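Local structure of 4-hydroxybutyrate coenzyme A transferase (2OAS) at residues 309-323 / 363-377. The protein binds coenzyme A and probably transfers it between carboxylic acids such as acetate and 4-hydroxybutyrate, as a member of the acetyl-CoA hydrolase/transferase family. Sequence-based numbering, arbitrary orientation.
Sequences QVDLTGQVCADSIGT and IASVLSPGAGVVTTR. With COA (coenzyme A), chain C.
Val-310 pairs in parallel with Ile-363, and Val-316 runs antiparallel to Thr-375; the two valines sit on the two arms of a beta-hairpin, and 363-377 flanks both arms, completing a small four-stranded mixed sheet beside the coenzyme A site. On the parallel side, Ala-364 N donates to Val-310 O (2.9 Å). On the antiparallel side, Val-374 and Thr-375 together face Val-316 as a classic beta bulge: Val-316 N reaches Thr-375 O nearly along the carbonyl axis, while Val-316 O takes Val-374 N and, weakly, Thr-375 N.

The side-chain bonding centres on Gln-309. With CG anti to the backbone N (chi1 176°) and the chain extended, its amide arrives at Ser-368 and uses both ends there: OE1 accepts from Ser-368 N (3.0 Å) in an almost straight bond, and NE2 gives a hydrogen to Ser-368 OG (3.1 Å), which lies close to the amide plane. A leucine here would probably leave Ser-368 N and OG without these partners and let the 368-371 turn shift. Gln-309 CB, meanwhile, lies 3.6 Å from N6A of the coenzyme A adenine.

Leu-367 supplies much of the apolar packing, lying over the hairpin with its two methyls spread across both arms: CD1 rests 3.5 Å from Asp-311 CB, and CD2 faces Cys-317 CB and Gln-315 CB. The Asp-311 carboxylate turns back to its own hairpin, where OD1 accepts from Gln-315 N, met from above the carboxylate plane.

Two polar ends cross the dimer interface, where Gln-315 bonds Ala-371 and Val-373 of the second subunit and Arg-377 forms a salt bridge with Asp-319 of that subunit. Within this chain, Thr-313 CG2 meets the Arg-377 guanidinium at its edge, 3.1 Å from NE.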
loop_
_atom_site.group_PDB
_atom_site.type_symbol
_atom_site.label_atom_id
_atom_site.label_comp_id
_atom_site.label_asym_id
_atom_site.label_seq_id
_atom_site.Cartn_x
_atom_site.Cartn_y
_atom_site.Cartn_z
ATOM N N GLN A 309 10.383 -13.789 -1.609
ATOM C CA GLN A 309 10.600 -14.182 -0.215
ATOM C C GLN A 309 9.504 -13.637 0.705
ATOM O O GLN A 309 9.071 -12.487 0.578
ATOM C CB GLN A 309 11.970 -13.681 0.250
ATOM C CG GLN A 309 12.307 -13.921 1.722
ATOM C CD GLN A 309 13.687 -13.351 2.112
ATOM O OE1 GLN A 309 13.927 -12.136 2.014
ATOM N NE2 GLN A 309 14.591 -14.229 2.544
ATOM N N VAL A 310 9.061 -14.480 1.636
ATOM C CA VAL A 310 8.024 -14.108 2.600
ATOM C C VAL A 310 8.464 -14.461 4.020
ATOM O O VAL A 310 8.949 -15.570 4.252
ATOM C CB VAL A 310 6.726 -14.864 2.315
ATOM C CG1 VAL A 310 5.629 -14.334 3.202
ATOM C CG2 VAL A 310 6.357 -14.740 0.833
ATOM N N ASP A 311 8.285 -13.541 4.970
ATOM C CA ASP A 311 8.676 -13.817 6.348
ATOM C C ASP A 311 7.536 -14.450 7.148
ATOM O O ASP A 311 6.384 -14.424 6.720
ATOM C CB ASP A 311 9.185 -12.540 7.049
ATOM C CG ASP A 311 8.079 -11.540 7.347
ATOM O OD1 ASP A 311 6.904 -11.826 7.032
ATOM O OD2 ASP A 311 8.384 -10.456 7.895
ATOM N N LEU A 312 7.854 -15.016 8.304
ATOM C CA LEU A 312 6.840 -15.677 9.117
ATOM C C LEU A 312 5.728 -14.750 9.540
ATOM O O LEU A 312 4.770 -15.174 10.178
ATOM C CB LEU A 312 7.469 -16.288 10.376
ATOM C CG LEU A 312 8.425 -17.448 10.110
ATOM C CD1 LEU A 312 9.054 -17.943 11.403
ATOM C CD2 LEU A 312 7.640 -18.556 9.421
ATOM N N THR A 313 5.823 -13.486 9.176
ATOM C CA THR A 313 4.805 -12.556 9.614
ATOM C C THR A 313 3.854 -12.174 8.483
ATOM O O THR A 313 2.750 -11.684 8.718
ATOM C CB THR A 313 5.489 -11.319 10.263
ATOM O OG1 THR A 313 4.638 -10.797 11.271
ATOM C CG2 THR A 313 5.796 -10.234 9.250
ATOM N N GLY A 314 4.284 -12.432 7.260
ATOM C CA GLY A 314 3.472 -12.102 6.120
ATOM C C GLY A 314 4.046 -10.966 5.290
ATOM O O GLY A 314 3.393 -10.531 4.345
ATOM N N GLN A 315 5.232 -10.447 5.627
ATOM C CA GLN A 315 5.798 -9.372 4.801
ATOM C C GLN A 315 6.290 -9.996 3.500
ATOM O O GLN A 315 7.069 -10.935 3.512
ATOM C CB GLN A 315 6.950 -8.642 5.499
ATOM C CG GLN A 315 6.567 -7.930 6.798
ATOM C CD GLN A 315 7.619 -6.921 7.238
ATOM O OE1 GLN A 315 7.689 -5.811 6.716
ATOM N NE2 GLN A 315 8.460 -7.315 8.206
ATOM N N VAL A 316 5.819 -9.462 2.384
ATOM C CA VAL A 316 6.136 -9.972 1.064
ATOM C C VAL A 316 7.172 -9.169 0.282
ATOM O O VAL A 316 7.044 -7.946 0.114
ATOM C CB VAL A 316 4.845 -10.050 0.232
ATOM C CG1 VAL A 316 5.137 -10.538 -1.191
ATOM C CG2 VAL A 316 3.847 -10.967 0.931
ATOM N N CYS A 317 8.198 -9.874 -0.194
ATOM C CA CYS A 317 9.272 -9.286 -0.987
ATOM C C CYS A 317 9.177 -9.892 -2.364
ATOM O O CYS A 317 9.235 -11.109 -2.501
ATOM C CB CYS A 317 10.633 -9.630 -0.409
ATOM S SG CYS A 317 11.972 -9.185 -1.530
ATOM N N ALA A 318 9.049 -9.057 -3.387
ATOM C CA ALA A 318 8.898 -9.574 -4.742
ATOM C C ALA A 318 9.636 -8.805 -5.839
ATOM O O ALA A 318 9.463 -9.096 -7.029
ATOM C CB ALA A 318 7.412 -9.656 -5.076
ATOM N N ASP A 319 10.450 -7.827 -5.444
ATOM C CA ASP A 319 11.200 -7.032 -6.421
ATOM C C ASP A 319 12.720 -7.245 -6.318
ATOM O O ASP A 319 13.480 -6.737 -7.138
ATOM C CB ASP A 319 10.865 -5.541 -6.259
ATOM C CG ASP A 319 11.524 -4.913 -5.040
ATOM O OD1 ASP A 319 11.594 -5.576 -3.983
ATOM O OD2 ASP A 319 11.964 -3.745 -5.139
ATOM N N SER A 320 13.162 -8.019 -5.333
ATOM C CA SER A 320 14.592 -8.215 -5.169
ATOM C C SER A 320 14.963 -9.362 -4.231
ATOM O O SER A 320 14.096 -9.971 -3.611
ATOM C CB SER A 320 15.194 -6.927 -4.625
ATOM O OG SER A 320 14.461 -6.518 -3.482
ATOM N N ILE A 321 16.260 -9.649 -4.155
ATOM C CA ILE A 321 16.787 -10.691 -3.274
ATOM C C ILE A 321 17.844 -10.002 -2.408
ATOM O O ILE A 321 19.018 -9.923 -2.775
ATOM C CB ILE A 321 17.440 -11.857 -4.071
ATOM C CG1 ILE A 321 16.365 -12.608 -4.861
ATOM C CG2 ILE A 321 18.136 -12.831 -3.122
ATOM C CD1 ILE A 321 16.930 -13.622 -5.825
ATOM N N GLY A 322 17.409 -9.500 -1.258
ATOM C CA GLY A 322 18.308 -8.794 -0.382
ATOM C C GLY A 322 18.417 -7.374 -0.893
ATOM O O GLY A 322 17.414 -6.668 -0.993
ATOM N N THR A 323 19.630 -6.961 -1.237
ATOM C CA THR A 323 19.873 -5.616 -1.743
ATOM C C THR A 323 20.018 -5.604 -3.263
ATOM O O THR A 323 20.151 -4.540 -3.869
ATOM C CB THR A 323 21.150 -5.030 -1.147
ATOM O OG1 THR A 323 22.270 -5.828 -1.552
ATOM C CG2 THR A 323 21.069 -5.006 0.372
ATOM N N ILE A 363 10.060 -19.014 2.300
ATOM C CA ILE A 363 9.411 -18.594 3.517
ATOM C C ILE A 363 10.503 -18.608 4.571
ATOM O O ILE A 363 10.839 -19.656 5.126
ATOM C CB ILE A 363 8.321 -19.565 3.917
ATOM C CG1 ILE A 363 7.323 -19.699 2.774
ATOM C CG2 ILE A 363 7.651 -19.095 5.182
ATOM C CD1 ILE A 363 6.311 -20.777 2.993
ATOM N N ALA A 364 11.077 -17.434 4.817
ATOM C CA ALA A 364 12.146 -17.273 5.787
ATOM C C ALA A 364 11.584 -16.701 7.069
ATOM O O ALA A 364 10.540 -16.053 7.063
ATOM C CB ALA A 364 13.210 -16.336 5.240
ATOM N N SER A 365 12.282 -16.939 8.173
ATOM C CA SER A 365 11.828 -16.424 9.449
ATOM C C SER A 365 11.815 -14.895 9.377
ATOM O O SER A 365 10.956 -14.242 9.962
ATOM C CB SER A 365 12.757 -16.896 10.563
ATOM O OG SER A 365 14.074 -16.446 10.324
ATOM N N VAL A 366 12.768 -14.329 8.649
ATOM C CA VAL A 366 12.829 -12.891 8.512
ATOM C C VAL A 366 13.369 -12.552 7.136
ATOM O O VAL A 366 14.136 -13.316 6.549
ATOM C CB VAL A 366 13.736 -12.256 9.598
ATOM C CG1 VAL A 366 15.191 -12.607 9.343
ATOM C CG2 VAL A 366 13.547 -10.765 9.618
ATOM N N LEU A 367 12.954 -11.412 6.609
ATOM C CA LEU A 367 13.408 -10.994 5.299
ATOM C C LEU A 367 14.897 -10.663 5.319
ATOM O O LEU A 367 15.401 -10.126 6.299
ATOM C CB LEU A 367 12.601 -9.782 4.834
ATOM C CG LEU A 367 11.540 -10.037 3.764
ATOM C CD1 LEU A 367 10.672 -11.235 4.119
ATOM C CD2 LEU A 367 10.695 -8.783 3.622
ATOM N N SER A 368 15.591 -11.001 4.238
ATOM C CA SER A 368 17.021 -10.737 4.120
ATOM C C SER A 368 17.310 -9.245 4.287
ATOM O O SER A 368 16.534 -8.400 3.853
ATOM C CB SER A 368 17.528 -11.196 2.755
ATOM O OG SER A 368 17.180 -12.546 2.513
ATOM N N PRO A 369 18.446 -8.909 4.909
ATOM C CA PRO A 369 18.799 -7.503 5.111
ATOM C C PRO A 369 18.634 -6.657 3.851
ATOM O O PRO A 369 19.276 -6.910 2.826
ATOM C CB PRO A 369 20.256 -7.580 5.568
ATOM C CG PRO A 369 20.312 -8.899 6.284
ATOM C CD PRO A 369 19.542 -9.792 5.345
ATOM N N GLY A 370 17.767 -5.660 3.930
ATOM C CA GLY A 370 17.553 -4.774 2.802
ATOM C C GLY A 370 16.546 -5.255 1.781
ATOM O O GLY A 370 16.362 -4.612 0.751
ATOM N N ALA A 371 15.887 -6.374 2.062
ATOM C CA ALA A 371 14.898 -6.918 1.147
ATOM C C ALA A 371 13.815 -5.873 0.847
ATOM O O ALA A 371 13.307 -5.199 1.749
ATOM C CB ALA A 371 14.273 -8.174 1.742
ATOM N N GLY A 372 13.484 -5.731 -0.430
ATOM C CA GLY A 372 12.472 -4.761 -0.811
ATOM C C GLY A 372 11.079 -5.275 -0.528
ATOM O O GLY A 372 10.634 -6.261 -1.125
ATOM N N VAL A 373 10.381 -4.630 0.397
ATOM C CA VAL A 373 9.022 -5.053 0.700
ATOM C C VAL A 373 8.089 -4.442 -0.350
ATOM O O VAL A 373 8.036 -3.225 -0.490
ATOM C CB VAL A 373 8.584 -4.565 2.090
ATOM C CG1 VAL A 373 7.080 -4.762 2.255
ATOM C CG2 VAL A 373 9.350 -5.296 3.157
ATOM N N VAL A 374 7.374 -5.277 -1.092
ATOM C CA VAL A 374 6.444 -4.769 -2.107
ATOM C C VAL A 374 5.024 -4.751 -1.537
ATOM O O VAL A 374 4.291 -3.781 -1.702
ATOM C CB VAL A 374 6.475 -5.643 -3.385
ATOM C CG1 VAL A 374 5.463 -5.128 -4.412
ATOM C CG2 VAL A 374 7.876 -5.618 -3.978
ATOM N N THR A 375 4.658 -5.831 -0.854
ATOM C CA THR A 375 3.350 -5.966 -0.235
ATOM C C THR A 375 3.578 -6.174 1.264
ATOM O O THR A 375 4.353 -7.031 1.673
ATOM C CB THR A 375 2.603 -7.166 -0.831
ATOM O OG1 THR A 375 2.428 -6.954 -2.229
ATOM C CG2 THR A 375 1.256 -7.345 -0.178
ATOM N N THR A 376 2.885 -5.382 2.070
ATOM C CA THR A 376 3.043 -5.416 3.512
ATOM C C THR A 376 2.158 -6.418 4.235
ATOM O O THR A 376 1.246 -6.996 3.647
ATOM C CB THR A 376 2.772 -4.023 4.084
ATOM O OG1 THR A 376 1.404 -3.670 3.845
ATOM C CG2 THR A 376 3.650 -2.991 3.392
ATOM N N ARG A 377 2.448 -6.620 5.519
ATOM C CA ARG A 377 1.676 -7.517 6.379
ATOM C C ARG A 377 0.183 -7.276 6.228
ATOM O O ARG A 377 -0.579 -8.185 5.914
ATOM C CB ARG A 377 1.970 -7.256 7.846
ATOM C CG ARG A 377 3.315 -7.584 8.322
ATOM C CD ARG A 377 3.506 -7.000 9.707
ATOM N NE ARG A 377 4.708 -7.547 10.316
ATOM C CZ ARG A 377 5.370 -6.987 11.318
ATOM N NH1 ARG A 377 4.956 -5.842 11.848
ATOM N NH2 ARG A 377 6.458 -7.575 11.780
HETATM N N1A COA C . 16.190 -16.425 -2.265
HETATM C C2A COA C . 17.322 -16.728 -3.139
HETATM N N3A COA C . 16.953 -16.957 -4.550
HETATM C C4A COA C . 15.557 -16.907 -5.020
HETATM C C5A COA C . 14.450 -16.593 -4.152
HETATM C C6A COA C . 14.793 -16.369 -2.728
HETATM N N6A COA C . 13.777 -16.070 -1.788
HETATM N N7A COA C . 13.260 -16.611 -4.861
HETATM C C8A COA C . 13.644 -16.913 -6.179
HETATM N N9A COA C . 15.041 -17.091 -6.306
HETATM C C1B COA C . 15.807 -17.422 -7.490
HETATM C C2B COA C . 15.443 -18.695 -8.314
HETATM O O2B COA C . 16.383 -19.702 -8.196
HETATM C C3B COA C . 15.227 -18.238 -9.757
HETATM O O3B COA C . 16.094 -18.986 -10.667
HETATM P P3B COA C . 16.121 -18.762 -12.235
HETATM O O7A COA C . 14.814 -18.916 -12.904
HETATM O O8A COA C . 16.626 -17.386 -12.523
HETATM O O9A COA C . 17.080 -19.696 -12.808
HETATM C C4B COA C . 15.448 -16.773 -9.787
HETATM O O4B COA C . 15.787 -16.316 -8.467
HETATM C C5B COA C . 14.082 -16.301 -10.444
HETATM O O5B COA C . 12.958 -16.611 -9.603
HETATM P P1A COA C . 11.416 -16.987 -10.088
HETATM O O1A COA C . 11.336 -18.113 -10.978
HETATM O O2A COA C . 10.512 -17.272 -8.909
HETATM O O3A COA C . 10.972 -15.647 -10.796
HETATM P P2A COA C . 9.568 -15.425 -11.428
HETATM O O4A COA C . 9.721 -15.130 -12.850
HETATM O O5A COA C . 8.728 -16.600 -11.290
HETATM O O6A COA C . 8.758 -14.407 -10.746
HETATM C CBP COA C . 8.362 -12.430 -9.220
HETATM C CCP COA C . 8.430 -14.054 -9.403
HETATM C CDP COA C . 9.907 -12.251 -9.430
HETATM C CEP COA C . 7.978 -12.034 -7.729
HETATM C CAP COA C . 7.494 -11.645 -10.431
HETATM O OAP COA C . 6.153 -12.161 -10.164
HETATM C C9P COA C . 7.448 -10.119 -10.286
HETATM O O9P COA C . 8.137 -9.453 -11.045
HETATM N N8P COA C . 6.594 -9.575 -9.293
HETATM C C7P COA C . 6.292 -8.207 -8.895
HETATM C C6P COA C . 4.787 -7.753 -8.953
HETATM C C5P COA C . 4.311 -7.277 -10.264
HETATM O O5P COA C . 3.582 -6.283 -10.342
HETATM N N4P COA C . 4.772 -8.044 -11.393
HETATM C C3P COA C . 4.551 -7.892 -12.824
HETATM C C2P COA C . 3.057 -7.721 -13.293
HETATM S S1P COA C . 2.800 -6.256 -14.334
#